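Local coordinates for protein fumarate lyase (PDB 3C8T) that belongs to the fumarate lyase superfamily of largely helical enzymes and assembles from four copies of its chain, at residues 239-253 and 283-297. Sequence-based numbering, arbitrary orientation.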
# COMPACT_ATOMS: atom_id res chain seq x y z
N ALA A 239 10.59 -2.14 7.98
CA ALA A 239 9.17 -2.50 8.01
C ALA A 239 8.89 -3.85 8.69
O ALA A 239 7.87 -4.00 9.35
CB ALA A 239 8.56 -2.46 6.61
N LEU A 240 9.81 -4.80 8.55
CA LEU A 240 9.62 -6.13 9.16
C LEU A 240 9.79 -6.06 10.68
O LEU A 240 8.97 -6.62 11.43
CB LEU A 240 10.62 -7.13 8.56
CG LEU A 240 10.36 -8.64 8.71
CD1 LEU A 240 9.30 -9.09 7.69
CD2 LEU A 240 11.67 -9.40 8.46
N VAL A 241 10.84 -5.37 11.13
CA VAL A 241 11.04 -5.10 12.56
C VAL A 241 9.82 -4.38 13.17
O VAL A 241 9.37 -4.73 14.26
CB VAL A 241 12.30 -4.27 12.79
CG1 VAL A 241 12.48 -3.92 14.27
CG2 VAL A 241 13.51 -5.01 12.27
N SER A 242 9.29 -3.38 12.45
CA SER A 242 8.15 -2.58 12.89
C SER A 242 6.93 -3.48 13.06
O SER A 242 6.17 -3.33 14.02
CB SER A 242 7.85 -1.47 11.88
OG SER A 242 9.01 -0.62 11.77
N GLY A 243 6.75 -4.41 12.15
CA GLY A 243 5.69 -5.39 12.27
C GLY A 243 5.77 -6.20 13.53
O GLY A 243 4.74 -6.44 14.14
N SER A 244 6.98 -6.63 13.90
CA SER A 244 7.17 -7.39 15.14
C SER A 244 6.92 -6.52 16.36
O SER A 244 6.38 -7.01 17.33
CB SER A 244 8.57 -8.02 15.23
OG SER A 244 8.79 -8.93 14.15
N LEU A 245 7.31 -5.25 16.32
CA LEU A 245 6.89 -4.30 17.37
C LEU A 245 5.36 -4.14 17.43
O LEU A 245 4.78 -4.17 18.52
CB LEU A 245 7.55 -2.96 17.16
CG LEU A 245 9.06 -2.96 17.34
CD1 LEU A 245 9.58 -1.61 16.91
CD2 LEU A 245 9.43 -3.25 18.83
N GLY A 246 4.70 -3.98 16.28
CA GLY A 246 3.25 -3.96 16.28
C GLY A 246 2.56 -5.13 16.98
O GLY A 246 1.55 -4.93 17.62
N LYS A 247 3.08 -6.36 16.81
CA LYS A 247 2.48 -7.56 17.39
C LYS A 247 2.46 -7.48 18.92
O LYS A 247 1.43 -7.71 19.54
CB LYS A 247 3.25 -8.82 16.91
CG LYS A 247 2.60 -10.16 17.36
CD LYS A 247 3.17 -10.68 18.73
CE LYS A 247 2.71 -12.11 19.07
NZ LYS A 247 1.30 -12.20 19.54
N LEU A 248 3.60 -7.14 19.52
CA LEU A 248 3.69 -7.03 20.96
C LEU A 248 2.95 -5.84 21.49
O LEU A 248 2.45 -5.89 22.62
CB LEU A 248 5.14 -7.05 21.44
CG LEU A 248 6.21 -6.00 21.18
CD1 LEU A 248 6.02 -4.75 22.05
CD2 LEU A 248 7.56 -6.67 21.48
N ALA A 249 2.81 -4.79 20.67
CA ALA A 249 2.05 -3.59 21.06
C ALA A 249 0.57 -3.88 21.08
O ALA A 249 -0.13 -3.34 21.92
CB ALA A 249 2.33 -2.42 20.13
N MET A 250 0.09 -4.70 20.14
CA MET A 250 -1.27 -5.18 20.14
C MET A 250 -1.53 -5.93 21.43
O MET A 250 -2.55 -5.70 22.09
CB MET A 250 -1.58 -6.11 18.95
CG MET A 250 -2.21 -5.39 17.75
SD MET A 250 -3.71 -4.37 18.06
CE MET A 250 -5.02 -5.56 17.88
N ASP A 251 -0.62 -6.86 21.75
CA ASP A 251 -0.80 -7.74 22.90
C ASP A 251 -0.86 -6.91 24.18
O ASP A 251 -1.78 -7.03 24.94
CB ASP A 251 0.32 -8.80 22.98
CG ASP A 251 0.24 -9.83 21.87
OD1 ASP A 251 -0.68 -9.74 21.04
OD2 ASP A 251 1.10 -10.74 21.82
N ILE A 252 0.12 -6.04 24.39
CA ILE A 252 0.14 -5.20 25.60
C ILE A 252 -1.08 -4.28 25.73
O ILE A 252 -1.71 -4.26 26.77
CB ILE A 252 1.48 -4.42 25.73
CG1 ILE A 252 2.62 -5.43 26.04
CG2 ILE A 252 1.37 -3.29 26.79
CD1 ILE A 252 3.97 -5.01 25.51
N SER A 253 -1.44 -3.56 24.66
CA SER A 253 -2.58 -2.64 24.77
C SER A 253 -3.88 -3.38 25.05
O SER A 253 -4.74 -2.87 25.76
CB SER A 253 -2.69 -1.70 23.56
OG SER A 253 -3.01 -2.41 22.42
N PRO A 283 -2.28 3.66 26.55
CA PRO A 283 -1.03 2.97 26.20
C PRO A 283 -0.28 3.73 25.09
O PRO A 283 -0.33 3.35 23.92
CB PRO A 283 -1.50 1.57 25.78
CG PRO A 283 -2.91 1.78 25.29
CD PRO A 283 -3.48 2.93 26.10
N VAL A 284 0.41 4.80 25.48
CA VAL A 284 0.97 5.74 24.54
C VAL A 284 2.11 5.13 23.74
O VAL A 284 2.27 5.45 22.57
CB VAL A 284 1.36 7.09 25.22
CG1 VAL A 284 2.51 6.90 26.23
CG2 VAL A 284 1.72 8.14 24.15
N SER A 285 2.89 4.24 24.35
CA SER A 285 3.97 3.62 23.59
C SER A 285 3.38 2.71 22.52
O SER A 285 3.83 2.74 21.38
CB SER A 285 5.01 2.93 24.48
OG SER A 285 5.75 3.92 25.18
N CYS A 286 2.31 1.99 22.88
CA CYS A 286 1.61 1.08 21.95
C CYS A 286 0.97 1.90 20.82
O CYS A 286 1.06 1.51 19.65
CB CYS A 286 0.54 0.28 22.67
SG CYS A 286 1.16 -0.94 23.86
N GLU A 287 0.34 3.03 21.18
CA GLU A 287 -0.19 3.93 20.16
C GLU A 287 0.88 4.30 19.14
O GLU A 287 0.69 4.13 17.97
CB GLU A 287 -0.76 5.19 20.78
CG GLU A 287 -1.04 6.30 19.82
CD GLU A 287 -1.11 7.66 20.49
OE1 GLU A 287 -1.54 7.73 21.66
OE2 GLU A 287 -0.80 8.68 19.85
N LEU A 288 2.04 4.77 19.61
CA LEU A 288 3.08 5.28 18.71
C LEU A 288 3.65 4.14 17.85
O LEU A 288 3.90 4.32 16.67
CB LEU A 288 4.21 5.96 19.51
CG LEU A 288 3.76 7.21 20.29
CD1 LEU A 288 4.81 7.65 21.29
CD2 LEU A 288 3.50 8.31 19.32
N ILE A 289 3.86 2.98 18.47
CA ILE A 289 4.40 1.82 17.79
C ILE A 289 3.50 1.36 16.66
O ILE A 289 3.95 1.12 15.55
CB ILE A 289 4.65 0.63 18.76
CG1 ILE A 289 5.79 0.96 19.73
CG2 ILE A 289 5.01 -0.63 17.96
CD1 ILE A 289 6.08 -0.12 20.77
N LEU A 290 2.21 1.28 16.96
CA LEU A 290 1.22 0.75 16.04
C LEU A 290 0.94 1.71 14.86
O LEU A 290 0.79 1.26 13.72
CB LEU A 290 -0.06 0.45 16.82
CG LEU A 290 -0.06 -0.89 17.61
CD1 LEU A 290 -1.24 -0.96 18.59
CD2 LEU A 290 -0.09 -2.08 16.65
N ALA A 291 0.88 3.01 15.11
CA ALA A 291 0.80 3.97 14.02
C ALA A 291 2.09 3.95 13.19
O ALA A 291 2.03 3.92 11.96
CB ALA A 291 0.53 5.41 14.56
N GLY A 292 3.25 3.94 13.88
CA GLY A 292 4.56 3.99 13.23
C GLY A 292 4.82 2.81 12.33
O GLY A 292 5.36 2.97 11.23
N ALA A 293 4.45 1.61 12.78
CA ALA A 293 4.54 0.40 11.98
C ALA A 293 3.87 0.49 10.62
O ALA A 293 4.42 -0.01 9.63
CB ALA A 293 4.00 -0.79 12.75
N ARG A 294 2.69 1.09 10.56
CA ARG A 294 2.01 1.34 9.29
C ARG A 294 2.72 2.36 8.41
O ARG A 294 2.64 2.27 7.19
CB ARG A 294 0.59 1.89 9.51
CG ARG A 294 -0.46 0.93 9.77
CD ARG A 294 -0.06 -0.07 10.82
NE ARG A 294 -1.10 -1.08 10.98
CZ ARG A 294 -1.78 -1.25 12.11
NH1 ARG A 294 -1.51 -0.47 13.15
NH2 ARG A 294 -2.72 -2.18 12.20
N ILE A 295 3.34 3.37 9.03
CA ILE A 295 4.04 4.42 8.29
C ILE A 295 5.34 3.85 7.69
O ILE A 295 5.70 4.16 6.53
CB ILE A 295 4.40 5.62 9.20
CG1 ILE A 295 3.16 6.34 9.74
CG2 ILE A 295 5.36 6.58 8.48
CD1 ILE A 295 2.25 6.80 8.69
N VAL A 296 6.05 3.05 8.47
CA VAL A 296 7.26 2.34 7.98
C VAL A 296 6.87 1.39 6.84
O VAL A 296 7.50 1.38 5.81
CB VAL A 296 7.99 1.57 9.11
CG1 VAL A 296 9.28 0.93 8.55
CG2 VAL A 296 8.36 2.53 10.22
N ARG A 297 5.79 0.62 7.03
CA ARG A 297 5.25 -0.20 5.95
C ARG A 297 5.05 0.63 4.68
O ARG A 297 5.41 0.20 3.60
CB ARG A 297 3.95 -0.87 6.37
CG ARG A 297 3.29 -1.75 5.26
CD ARG A 297 1.76 -1.95 5.53
NE ARG A 297 1.04 -0.70 5.24
CZ ARG A 297 -0.20 -0.37 5.63
NH1 ARG A 297 -0.97 -1.20 6.35
NH2 ARG A 297 -0.67 0.84 5.30
O HOH W 1 5.39 -2.57 9.17
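Leu290, Ile289 and Cys286 of helix 284-306 pack against Gly246, Ala249 and their neighbours on helix 229-255, forming an antiparallel helix pair in the long helical bundle of this fumarate lyase superfamily tetramer. The short segments cross at -157° and their axes approach to 8.5 Å, a spacing consistent with the small residues Ser242, Gly246 and Ala249 on one helix and Ala293 on the other. Leu290 lies against Gly246 and Ala249: its CD2 is 3.4 Å from Gly246 O and also meets CG of Met250, whose side chain crosses it at roughly a right angle, while its CG rests 3.8 Å from Ala249 CB. Ile289 turns its CG2 methyl branch, anti to the backbone N, against Leu245 CB at 3.5 Å; the same methyl also reaches Ala249 CB. Helix 315-344 covers the neighbouring flank, with Leu245 on Ala339 and Val296 on Val331. With SG anti to the carbonyl carbon (chi1 -68°), the sulfur of Cys286 is directed at helix 229-255, where it lies 3.8 Å from Ile252 CG2; its CB meets Ser253 CB. Ser253 OG turns back within its own helix to bond Ala249 O, which thus accepts from both OG and N of Ser253. Toward the other end, where Val296 packs on Ala239, a water bridges the backbones, donating to Ala239 O at 2.9 Å and to Ala293 O at 2.8 Å.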